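PDB 6LRF: Alr4995 protein from Nostoc sp., which converts arginine to ornithine as an arginine dihydrolase and, as a bifunctional enzyme, is also an ornithine cyclodeaminase, which probably yields proline. Local coordinates for residues Phe319-Gly322 with Thr328-Ala331; Val342-Ile347 with Ile434-Gly439; Val390-Gln395 with Ile408-Thr413; Phe85-Arg90 with Gly137-Leu142. All coordinates share one frame; numbering follows the deposited sequence.

Contact 1 of 4, residues Phe319-Gly322 with Thr328-Ala331; sequences FNLG and TSAA
Phe319-Gly322 and Thr328-Ala331 run antiparallel, 176° apart end to end, as the arms of a beta hairpin: Phe319 faces Ala331 in a non-hydrogen-bonded pair, and Asn320 faces Ala330 in a hydrogen-bonded one. Asn320 N gives its hydrogen to Ala330 O at 2.8 Å, and Ala330 N returns one to Asn320 O at 3.0 Å. Beyond this pair the strand pairing stops, and a side chain takes over. Ser329 OG, held beside its own backbone N (chi1 -74°), accepts the hydrogen of Gly322 N at 2.8 Å in an almost straight bond, 175° at the hydrogen. The backbone of Gly322 runs close to the other arm, its CA 3.3 Å from Thr328 O. On the face shared with Ala331, the Phe319 ring lies against the opposite strand, with CD1 3.9 Å from Ala331 CB and CZ 4.0 Å from Ser329 CB. Ala330 O sits over one face of the ring, toward its rim, and Leu321 CD1 meets the ring edge in its plane. Leu294 of helix 294-297 packs on Phe319, Ser329 and Ala331 alike. Strand 329-337 goes on to pair with strand 280-292, through Gly292 and Ile290, whereas 313-320 is the outermost strand of the sheet within this chain, and there the Phe319 ring meets Phe319 of a second subunit.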
# COMPACT_ATOMS: atom_id res chain seq x y z
N PHE B 319 -35.29 -28.36 12.34
CA PHE B 319 -35.12 -27.71 11.05
C PHE B 319 -36.23 -28.18 10.13
O PHE B 319 -36.38 -29.39 9.89
CB PHE B 319 -33.75 -28.05 10.46
CG PHE B 319 -33.37 -27.22 9.28
CD1 PHE B 319 -32.59 -26.10 9.44
CD2 PHE B 319 -33.79 -27.58 8.00
CE1 PHE B 319 -32.23 -25.32 8.35
CE2 PHE B 319 -33.44 -26.80 6.90
CZ PHE B 319 -32.66 -25.67 7.08
N ASN B 320 -37.03 -27.24 9.63
CA ASN B 320 -38.03 -27.55 8.62
C ASN B 320 -37.56 -27.07 7.25
O ASN B 320 -37.43 -25.86 7.02
CB ASN B 320 -39.38 -26.91 8.99
CG ASN B 320 -40.00 -27.55 10.23
OD1 ASN B 320 -39.34 -28.27 10.98
ND2 ASN B 320 -41.29 -27.29 10.44
N LEU B 321 -37.27 -28.02 6.37
CA LEU B 321 -36.72 -27.75 5.05
C LEU B 321 -37.78 -27.34 4.03
O LEU B 321 -38.74 -28.08 3.81
CB LEU B 321 -35.99 -28.98 4.51
CG LEU B 321 -35.39 -28.79 3.11
CD1 LEU B 321 -34.24 -27.77 3.15
CD2 LEU B 321 -34.93 -30.13 2.52
N GLY B 322 -37.59 -26.20 3.39
CA GLY B 322 -38.43 -25.83 2.26
C GLY B 322 -38.43 -26.88 1.15
O GLY B 322 -37.41 -27.50 0.86
N THR B 328 -39.32 -21.20 1.80
CA THR B 328 -38.63 -20.77 3.00
C THR B 328 -38.39 -22.00 3.88
O THR B 328 -39.11 -23.00 3.81
CB THR B 328 -39.43 -19.69 3.75
OG1 THR B 328 -40.80 -20.07 3.79
CG2 THR B 328 -39.34 -18.37 3.00
N SER B 329 -37.32 -21.94 4.65
CA SER B 329 -37.02 -22.95 5.66
C SER B 329 -37.13 -22.27 7.01
O SER B 329 -37.14 -21.04 7.10
CB SER B 329 -35.63 -23.55 5.45
OG SER B 329 -35.64 -24.42 4.33
N ALA B 330 -37.25 -23.07 8.07
CA ALA B 330 -37.35 -22.52 9.42
C ALA B 330 -36.54 -23.36 10.38
O ALA B 330 -36.52 -24.58 10.28
CB ALA B 330 -38.80 -22.45 9.88
N ALA B 331 -35.87 -22.71 11.33
CA ALA B 331 -35.13 -23.43 12.35
C ALA B 331 -35.43 -22.86 13.75
O ALA B 331 -35.66 -21.67 13.91
CB ALA B 331 -33.64 -23.40 12.05

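Contact 2 of 4, residues Val342-Ile347 with Ile434-Gly439; sequences VMEEII and IVDVLG
With CG beside its backbone N (chi1 -66°) and the chain extended onward, Glu344 reaches from its helix to Asp436, while Val437, its CG1 likewise beside the backbone N, presents both methyls to the same helix. The motif is a helix packed against the loop that leaves a strand: helix 340-352, from the LOR/SDH conserved region, meets the loop after strand 432-435 of the seven-stranded mixed sheet. Val437 carries the apolar half of the contact. Its CG1 rests on the helix backbone and the root of Glu344, 3.7 Å from Glu344 O and 3.9 Å from Glu344 CB. Its CG2 meets Ile347 CG2 at 3.8 Å, the two side chains crossing at about a right angle. The acidic half is quite different. The carboxylates of Glu344 and Asp436, their planes 54° apart, come close as like charges, Glu344 OE2 3.7 Å from Asp436 OD2, and Asp379 adds another acid beside Glu344. A long, weak ion pair from Arg555 to Glu344 might offset a little of this negative charge. Asp436 is held at both oxygens: OD2 is hydrogen-bonded to His340 NE2. On the other side, Val437 N donates to Asp436 OD1 at 2.6 Å, meeting it on the anti side and 15° out of the carboxylate plane. Glu344 OE2 settles beside the backbone here, 3.4 Å from Asp436 CA.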
# COMPACT_ATOMS: atom_id res chain seq x y z
N VAL B 342 -24.15 -11.09 28.56
CA VAL B 342 -23.70 -11.73 27.32
C VAL B 342 -24.91 -12.12 26.47
O VAL B 342 -24.89 -12.00 25.23
CB VAL B 342 -22.80 -12.96 27.59
CG1 VAL B 342 -22.51 -13.72 26.29
CG2 VAL B 342 -21.49 -12.54 28.27
N MSE B 343 -25.98 -12.57 27.13
CA MSE B 343 -27.24 -12.87 26.44
C MSE B 343 -27.79 -11.65 25.68
O MSE B 343 -28.28 -11.77 24.55
CB MSE B 343 -28.30 -13.37 27.43
CG MSE B 343 -29.63 -13.70 26.77
SE MSE B 343 -29.48 -15.14 25.37
CE MSE B 343 -29.80 -16.73 26.51
N GLU B 344 -27.72 -10.48 26.29
CA GLU B 344 -28.18 -9.26 25.63
C GLU B 344 -27.35 -8.93 24.40
O GLU B 344 -27.86 -8.47 23.37
CB GLU B 344 -28.13 -8.08 26.60
CG GLU B 344 -29.09 -8.19 27.76
CD GLU B 344 -29.02 -6.97 28.65
OE1 GLU B 344 -27.97 -6.74 29.29
OE2 GLU B 344 -30.03 -6.22 28.68
N GLU B 345 -26.05 -9.16 24.51
CA GLU B 345 -25.16 -8.90 23.40
C GLU B 345 -25.52 -9.83 22.21
O GLU B 345 -25.60 -9.39 21.06
CB GLU B 345 -23.72 -9.09 23.83
CG GLU B 345 -22.70 -8.61 22.82
CD GLU B 345 -22.20 -7.19 23.10
OE1 GLU B 345 -22.00 -6.83 24.29
OE2 GLU B 345 -22.00 -6.44 22.11
N ILE B 346 -25.76 -11.10 22.52
CA ILE B 346 -26.13 -12.09 21.51
C ILE B 346 -27.47 -11.76 20.86
O ILE B 346 -27.59 -11.75 19.63
CB ILE B 346 -26.20 -13.51 22.11
CG1 ILE B 346 -24.80 -14.00 22.52
CG2 ILE B 346 -26.86 -14.49 21.15
CD1 ILE B 346 -24.81 -15.17 23.49
N ILE B 347 -28.48 -11.51 21.67
CA ILE B 347 -29.81 -11.22 21.16
C ILE B 347 -29.81 -9.94 20.30
O ILE B 347 -30.50 -9.87 19.27
CB ILE B 347 -30.82 -11.11 22.31
CG1 ILE B 347 -30.89 -12.44 23.06
CG2 ILE B 347 -32.21 -10.72 21.79
CD1 ILE B 347 -31.25 -13.61 22.18
N ILE B 434 -36.24 2.47 25.72
CA ILE B 434 -36.12 1.02 25.70
C ILE B 434 -34.80 0.55 26.28
O ILE B 434 -33.71 1.03 25.90
CB ILE B 434 -36.29 0.49 24.27
CG1 ILE B 434 -37.70 0.84 23.80
CG2 ILE B 434 -36.03 -1.02 24.19
CD1 ILE B 434 -38.04 0.31 22.48
N VAL B 435 -34.89 -0.37 27.24
CA VAL B 435 -33.73 -1.03 27.85
C VAL B 435 -33.91 -2.52 27.65
O VAL B 435 -34.99 -2.97 27.26
CB VAL B 435 -33.58 -0.72 29.36
CG1 VAL B 435 -33.41 0.77 29.60
CG2 VAL B 435 -34.79 -1.26 30.12
N ASP B 436 -32.85 -3.28 27.92
CA ASP B 436 -32.87 -4.73 27.71
C ASP B 436 -33.10 -5.05 26.22
O ASP B 436 -32.81 -4.22 25.36
CB ASP B 436 -33.95 -5.39 28.59
CG ASP B 436 -33.60 -6.84 28.97
OD1 ASP B 436 -33.62 -7.73 28.09
OD2 ASP B 436 -33.32 -7.08 30.17
N VAL B 437 -33.59 -6.25 25.92
CA VAL B 437 -33.65 -6.70 24.53
C VAL B 437 -34.97 -7.38 24.19
O VAL B 437 -35.09 -8.06 23.17
CB VAL B 437 -32.48 -7.69 24.20
CG1 VAL B 437 -31.12 -6.99 24.29
CG2 VAL B 437 -32.52 -8.90 25.13
N LEU B 438 -35.97 -7.20 25.04
CA LEU B 438 -37.30 -7.73 24.75
C LEU B 438 -38.12 -6.80 23.85
O LEU B 438 -37.91 -5.59 23.85
CB LEU B 438 -38.08 -7.96 26.05
CG LEU B 438 -37.50 -9.00 27.01
CD1 LEU B 438 -38.29 -9.01 28.31
CD2 LEU B 438 -37.53 -10.35 26.33
N GLY B 439 -39.04 -7.39 23.09
CA GLY B 439 -40.00 -6.62 22.34
C GLY B 439 -39.38 -5.76 21.27
O GLY B 439 -39.81 -4.63 21.04

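Contact 3 of 4, residues Val390-Gln395 with Ile408-Thr413; sequences VRINGQ and IAITQT
No flat group stands between Val390, Ile392 and the two isoleucines facing them, Ile408 and Ile410; the guanidinium of Arg391, nearby, belongs to the other face of its strand. Gly394 CA lies 3.7 Å above the centre of one face of that guanidinium, and Glu362 and Asp364 hold its nitrogens by salt bridges. The contact proper is aliphatic, made by methyls and the CG1 methylene of Ile410. Ile410, with CD1 folded round by chi2 (-62°), puts CD1 3.9 Å from Val390 CG2, the two side chains sliding past each other in opposite directions. Ile392 comes tip to tip, its CD1 4.1 Å from Ile410 CG1. Val390 CG1 then touches Ile408 CD1 at 4.2 Å. Cutting Ile410 back to an alanine is likely to open a gap before Val390 CG2 and Ile392 CD1, leaving mainly the Val390-Ile408 touch. The axes of 390-392 and 408-413 come within 10.2 Å at 37°, too far for backbone pairing and consistent with side chains meeting inside a curved sheet. A type I' turn links strand 388-392 to strand 395-400. Cohesion between the two segments is thus aliphatic, while backbone bonds to other strands set their positions.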
# COMPACT_ATOMS: atom_id res chain seq x y z
N VAL B 390 -40.90 -2.04 17.69
CA VAL B 390 -40.87 -2.33 19.13
C VAL B 390 -42.29 -2.58 19.68
O VAL B 390 -43.27 -2.01 19.19
CB VAL B 390 -40.20 -1.18 19.90
CG1 VAL B 390 -38.77 -0.97 19.40
CG2 VAL B 390 -40.97 0.11 19.71
N ARG B 391 -42.41 -3.45 20.69
CA ARG B 391 -43.72 -3.87 21.19
C ARG B 391 -44.09 -3.09 22.45
O ARG B 391 -43.43 -3.22 23.49
CB ARG B 391 -43.74 -5.38 21.48
CG ARG B 391 -45.14 -6.04 21.50
CD ARG B 391 -44.97 -7.55 21.75
NE ARG B 391 -46.22 -8.31 21.80
CZ ARG B 391 -46.83 -8.67 22.93
NH1 ARG B 391 -46.34 -8.31 24.11
NH2 ARG B 391 -47.95 -9.38 22.89
N ILE B 392 -45.13 -2.27 22.34
CA ILE B 392 -45.59 -1.42 23.45
C ILE B 392 -47.04 -1.79 23.73
O ILE B 392 -47.87 -1.76 22.82
CB ILE B 392 -45.47 0.08 23.11
CG1 ILE B 392 -44.15 0.39 22.40
CG2 ILE B 392 -45.68 0.97 24.37
CD1 ILE B 392 -42.92 0.08 23.25
N ASN B 393 -47.33 -2.15 24.98
CA ASN B 393 -48.62 -2.71 25.40
C ASN B 393 -49.28 -3.61 24.33
O ASN B 393 -50.37 -3.31 23.84
CB ASN B 393 -49.59 -1.59 25.81
CG ASN B 393 -50.80 -2.11 26.63
OD1 ASN B 393 -50.79 -3.22 27.16
ND2 ASN B 393 -51.83 -1.29 26.73
N GLY B 394 -48.58 -4.68 23.95
CA GLY B 394 -49.10 -5.70 23.06
C GLY B 394 -49.12 -5.37 21.59
O GLY B 394 -49.62 -6.14 20.78
N GLN B 395 -48.57 -4.22 21.24
CA GLN B 395 -48.70 -3.69 19.89
C GLN B 395 -47.32 -3.35 19.29
O GLN B 395 -46.50 -2.70 19.95
CB GLN B 395 -49.62 -2.47 19.93
CG GLN B 395 -49.96 -1.80 18.60
CD GLN B 395 -51.02 -0.70 18.76
OE1 GLN B 395 -50.69 0.49 18.86
NE2 GLN B 395 -52.30 -1.10 18.78
N ILE B 408 -33.86 4.34 21.69
CA ILE B 408 -35.22 4.43 21.16
C ILE B 408 -36.14 4.97 22.24
O ILE B 408 -36.33 4.35 23.28
CB ILE B 408 -35.70 3.07 20.66
CG1 ILE B 408 -34.76 2.55 19.57
CG2 ILE B 408 -37.13 3.15 20.12
CD1 ILE B 408 -35.18 1.22 18.98
N ALA B 409 -36.70 6.16 21.99
CA ALA B 409 -37.58 6.82 22.94
C ALA B 409 -39.03 6.57 22.54
O ALA B 409 -39.38 6.57 21.37
CB ALA B 409 -37.28 8.32 23.01
N ILE B 410 -39.88 6.34 23.54
CA ILE B 410 -41.27 6.00 23.32
C ILE B 410 -42.09 7.07 24.00
O ILE B 410 -41.85 7.39 25.16
CB ILE B 410 -41.67 4.62 23.93
CG1 ILE B 410 -40.72 3.52 23.46
CG2 ILE B 410 -43.12 4.27 23.57
CD1 ILE B 410 -40.74 3.33 21.95
N THR B 411 -43.05 7.62 23.28
CA THR B 411 -43.94 8.58 23.89
C THR B 411 -45.39 8.42 23.38
O THR B 411 -45.64 7.93 22.27
CB THR B 411 -43.41 10.03 23.67
OG1 THR B 411 -44.33 10.97 24.25
CG2 THR B 411 -43.24 10.32 22.21
N GLN B 412 -46.35 8.76 24.24
CA GLN B 412 -47.76 8.80 23.86
C GLN B 412 -48.06 10.23 23.39
O GLN B 412 -47.76 11.19 24.08
CB GLN B 412 -48.66 8.37 25.04
CG GLN B 412 -50.16 8.33 24.72
CD GLN B 412 -50.56 7.20 23.77
OE1 GLN B 412 -50.15 6.04 23.94
NE2 GLN B 412 -51.37 7.52 22.77
N THR B 413 -48.63 10.36 22.20
CA THR B 413 -48.91 11.68 21.63
C THR B 413 -50.39 11.76 21.26
O THR B 413 -51.07 10.72 21.25
CB THR B 413 -48.05 11.93 20.37
OG1 THR B 413 -48.68 11.30 19.24
CG2 THR B 413 -46.64 11.39 20.56

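Contact 4 of 4, residues Phe85-Arg90 with Gly137-Leu142; sequences FLHKER and GFRSEL
Leu86 makes the van der Waals part: its CD2 lies against the backbone carbonyl, 3.5 Å from Phe138 O, and 4.1 Å from Arg139 CD, the leucine and arginine side chains crossing at about a right angle. The second kind of meeting is between flat groups. Arg139 is bent at chi2 (-60°), and its guanidinium stands nearly perpendicular to the His87 ring, the planes 84° apart. The imidazole comes edge-on: ND1 sits 3.6 Å above one face of the guanidinium, toward its rim, and Arg139 NE lies at the ring edge, 3.7 Å from His87 CE1. Leu86 CD2 lies over one face of the same ring, so Leu86 covers a face and Arg139 meets the edge. Polar anchoring through outside residues is the third kind. Glu118 ties the two segments together, taking Arg139 NH1 in a salt bridge and the backbone N of Leu86 in a hydrogen bond, while Arg139 NH2 bonds to Ile21 O. Exchanging Arg139 for a leucine would probably leave Glu118 without its charge partner and the His87 edge without the guanidinium face it meets. The arrangement is one of converging loops in the GME-family domain, consistent with the five-bladed alpha/beta propeller of that superfamily.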
# COMPACT_ATOMS: atom_id res chain seq x y z
N PHE B 85 -16.85 -37.35 29.15
CA PHE B 85 -15.76 -36.84 28.31
C PHE B 85 -16.26 -36.54 26.89
O PHE B 85 -17.14 -37.23 26.38
CB PHE B 85 -14.57 -37.83 28.25
CG PHE B 85 -13.82 -37.95 29.55
CD1 PHE B 85 -12.80 -37.06 29.87
CD2 PHE B 85 -14.13 -38.95 30.47
CE1 PHE B 85 -12.09 -37.16 31.07
CE2 PHE B 85 -13.44 -39.06 31.68
CZ PHE B 85 -12.41 -38.17 31.98
N LEU B 86 -15.69 -35.50 26.29
CA LEU B 86 -15.99 -35.14 24.91
C LEU B 86 -15.48 -36.21 23.94
O LEU B 86 -16.22 -36.71 23.11
CB LEU B 86 -15.37 -33.78 24.57
CG LEU B 86 -15.41 -33.32 23.11
CD1 LEU B 86 -16.83 -33.08 22.68
CD2 LEU B 86 -14.57 -32.06 22.96
N HIS B 87 -14.21 -36.55 24.08
CA HIS B 87 -13.53 -37.47 23.18
C HIS B 87 -13.69 -38.92 23.57
O HIS B 87 -13.48 -39.28 24.73
CB HIS B 87 -12.04 -37.13 23.11
CG HIS B 87 -11.75 -35.82 22.46
ND1 HIS B 87 -11.31 -34.72 23.16
CD2 HIS B 87 -11.86 -35.43 21.17
CE1 HIS B 87 -11.14 -33.71 22.32
NE2 HIS B 87 -11.47 -34.11 21.11
N LYS B 88 -14.03 -39.75 22.59
CA LYS B 88 -14.22 -41.18 22.80
C LYS B 88 -12.99 -41.86 23.42
O LYS B 88 -13.11 -42.89 24.07
CB LYS B 88 -14.60 -41.85 21.48
CG LYS B 88 -13.64 -41.51 20.32
CD LYS B 88 -14.15 -42.02 18.96
CE LYS B 88 -13.59 -41.18 17.80
NZ LYS B 88 -14.34 -41.37 16.53
N GLU B 89 -11.81 -41.27 23.23
CA GLU B 89 -10.57 -41.89 23.70
C GLU B 89 -10.49 -41.93 25.24
O GLU B 89 -9.69 -42.68 25.81
CB GLU B 89 -9.35 -41.15 23.14
CG GLU B 89 -9.05 -41.42 21.66
CD GLU B 89 -9.89 -40.56 20.72
OE1 GLU B 89 -10.34 -39.48 21.16
OE2 GLU B 89 -10.10 -40.96 19.55
N ARG B 90 -11.32 -41.11 25.90
CA ARG B 90 -11.29 -41.04 27.35
C ARG B 90 -12.60 -41.52 27.96
O ARG B 90 -12.68 -41.72 29.17
CB ARG B 90 -10.97 -39.61 27.83
CG ARG B 90 -9.52 -39.18 27.62
CD ARG B 90 -9.11 -38.04 28.55
NE ARG B 90 -9.04 -38.48 29.94
CZ ARG B 90 -8.68 -37.70 30.96
NH1 ARG B 90 -8.36 -36.43 30.74
NH2 ARG B 90 -8.64 -38.20 32.20
N GLY B 137 -15.61 -23.81 26.80
CA GLY B 137 -14.92 -23.29 25.64
C GLY B 137 -14.32 -24.39 24.77
O GLY B 137 -14.21 -24.21 23.57
N PHE B 138 -13.92 -25.50 25.37
CA PHE B 138 -13.27 -26.59 24.64
C PHE B 138 -13.78 -27.97 25.02
O PHE B 138 -14.07 -28.80 24.16
CB PHE B 138 -11.75 -26.54 24.85
CG PHE B 138 -11.10 -25.33 24.26
CD1 PHE B 138 -10.92 -25.23 22.88
CD2 PHE B 138 -10.66 -24.29 25.07
CE1 PHE B 138 -10.32 -24.11 22.33
CE2 PHE B 138 -10.07 -23.17 24.51
CZ PHE B 138 -9.90 -23.09 23.14
N ARG B 139 -13.86 -28.23 26.31
CA ARG B 139 -14.21 -29.56 26.78
C ARG B 139 -15.61 -29.58 27.39
O ARG B 139 -16.53 -30.20 26.84
CB ARG B 139 -13.16 -30.07 27.77
CG ARG B 139 -11.81 -30.40 27.11
CD ARG B 139 -11.95 -31.50 26.03
NE ARG B 139 -10.65 -31.88 25.50
CZ ARG B 139 -9.80 -32.73 26.09
NH1 ARG B 139 -10.11 -33.31 27.24
NH2 ARG B 139 -8.64 -33.00 25.51
N SER B 140 -15.79 -28.89 28.51
CA SER B 140 -17.10 -28.82 29.13
C SER B 140 -18.01 -27.82 28.45
O SER B 140 -17.60 -26.72 28.13
CB SER B 140 -16.96 -28.47 30.61
OG SER B 140 -16.05 -29.36 31.24
N GLU B 141 -19.26 -28.21 28.27
CA GLU B 141 -20.30 -27.37 27.70
C GLU B 141 -20.88 -26.40 28.71
O GLU B 141 -21.05 -26.72 29.89
CB GLU B 141 -21.44 -28.23 27.15
CG GLU B 141 -21.09 -28.97 25.88
CD GLU B 141 -21.25 -28.11 24.63
OE1 GLU B 141 -21.94 -27.06 24.69
OE2 GLU B 141 -20.68 -28.49 23.58
N LEU B 142 -21.21 -25.22 28.21
CA LEU B 142 -21.82 -24.17 29.01
C LEU B 142 -23.09 -24.67 29.69
O LEU B 142 -23.37 -24.36 30.86
CB LEU B 142 -22.13 -22.96 28.11
CG LEU B 142 -22.85 -21.79 28.78
CD1 LEU B 142 -22.05 -21.29 29.98
CD2 LEU B 142 -23.07 -20.67 27.74

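How the contacts relate
Contacts 2 and 3 touch: their centres are 17 Å apart, Gly439 O probably accepts a hydrogen bond from Arg391 N at 2.9 Å, and Ile434 CD1 packs on Val390 CG1. Both reach the seven-stranded sheet, where strands 432-435 and 407-413 are neighbours. Contact 1 lies about 25 Å from contact 2, centre to centre, yet is joined to it in sequence, since strand 329-337 leads into helix 340-352. Contact 4 belongs to the N-terminal GME domain, which probably carries the arginine dihydrolase site; its nearest atoms are about 7 Å from contact 2 but about 26 Å from contact 3. The enzyme is unliganded, leaving no bound substrate to measure from.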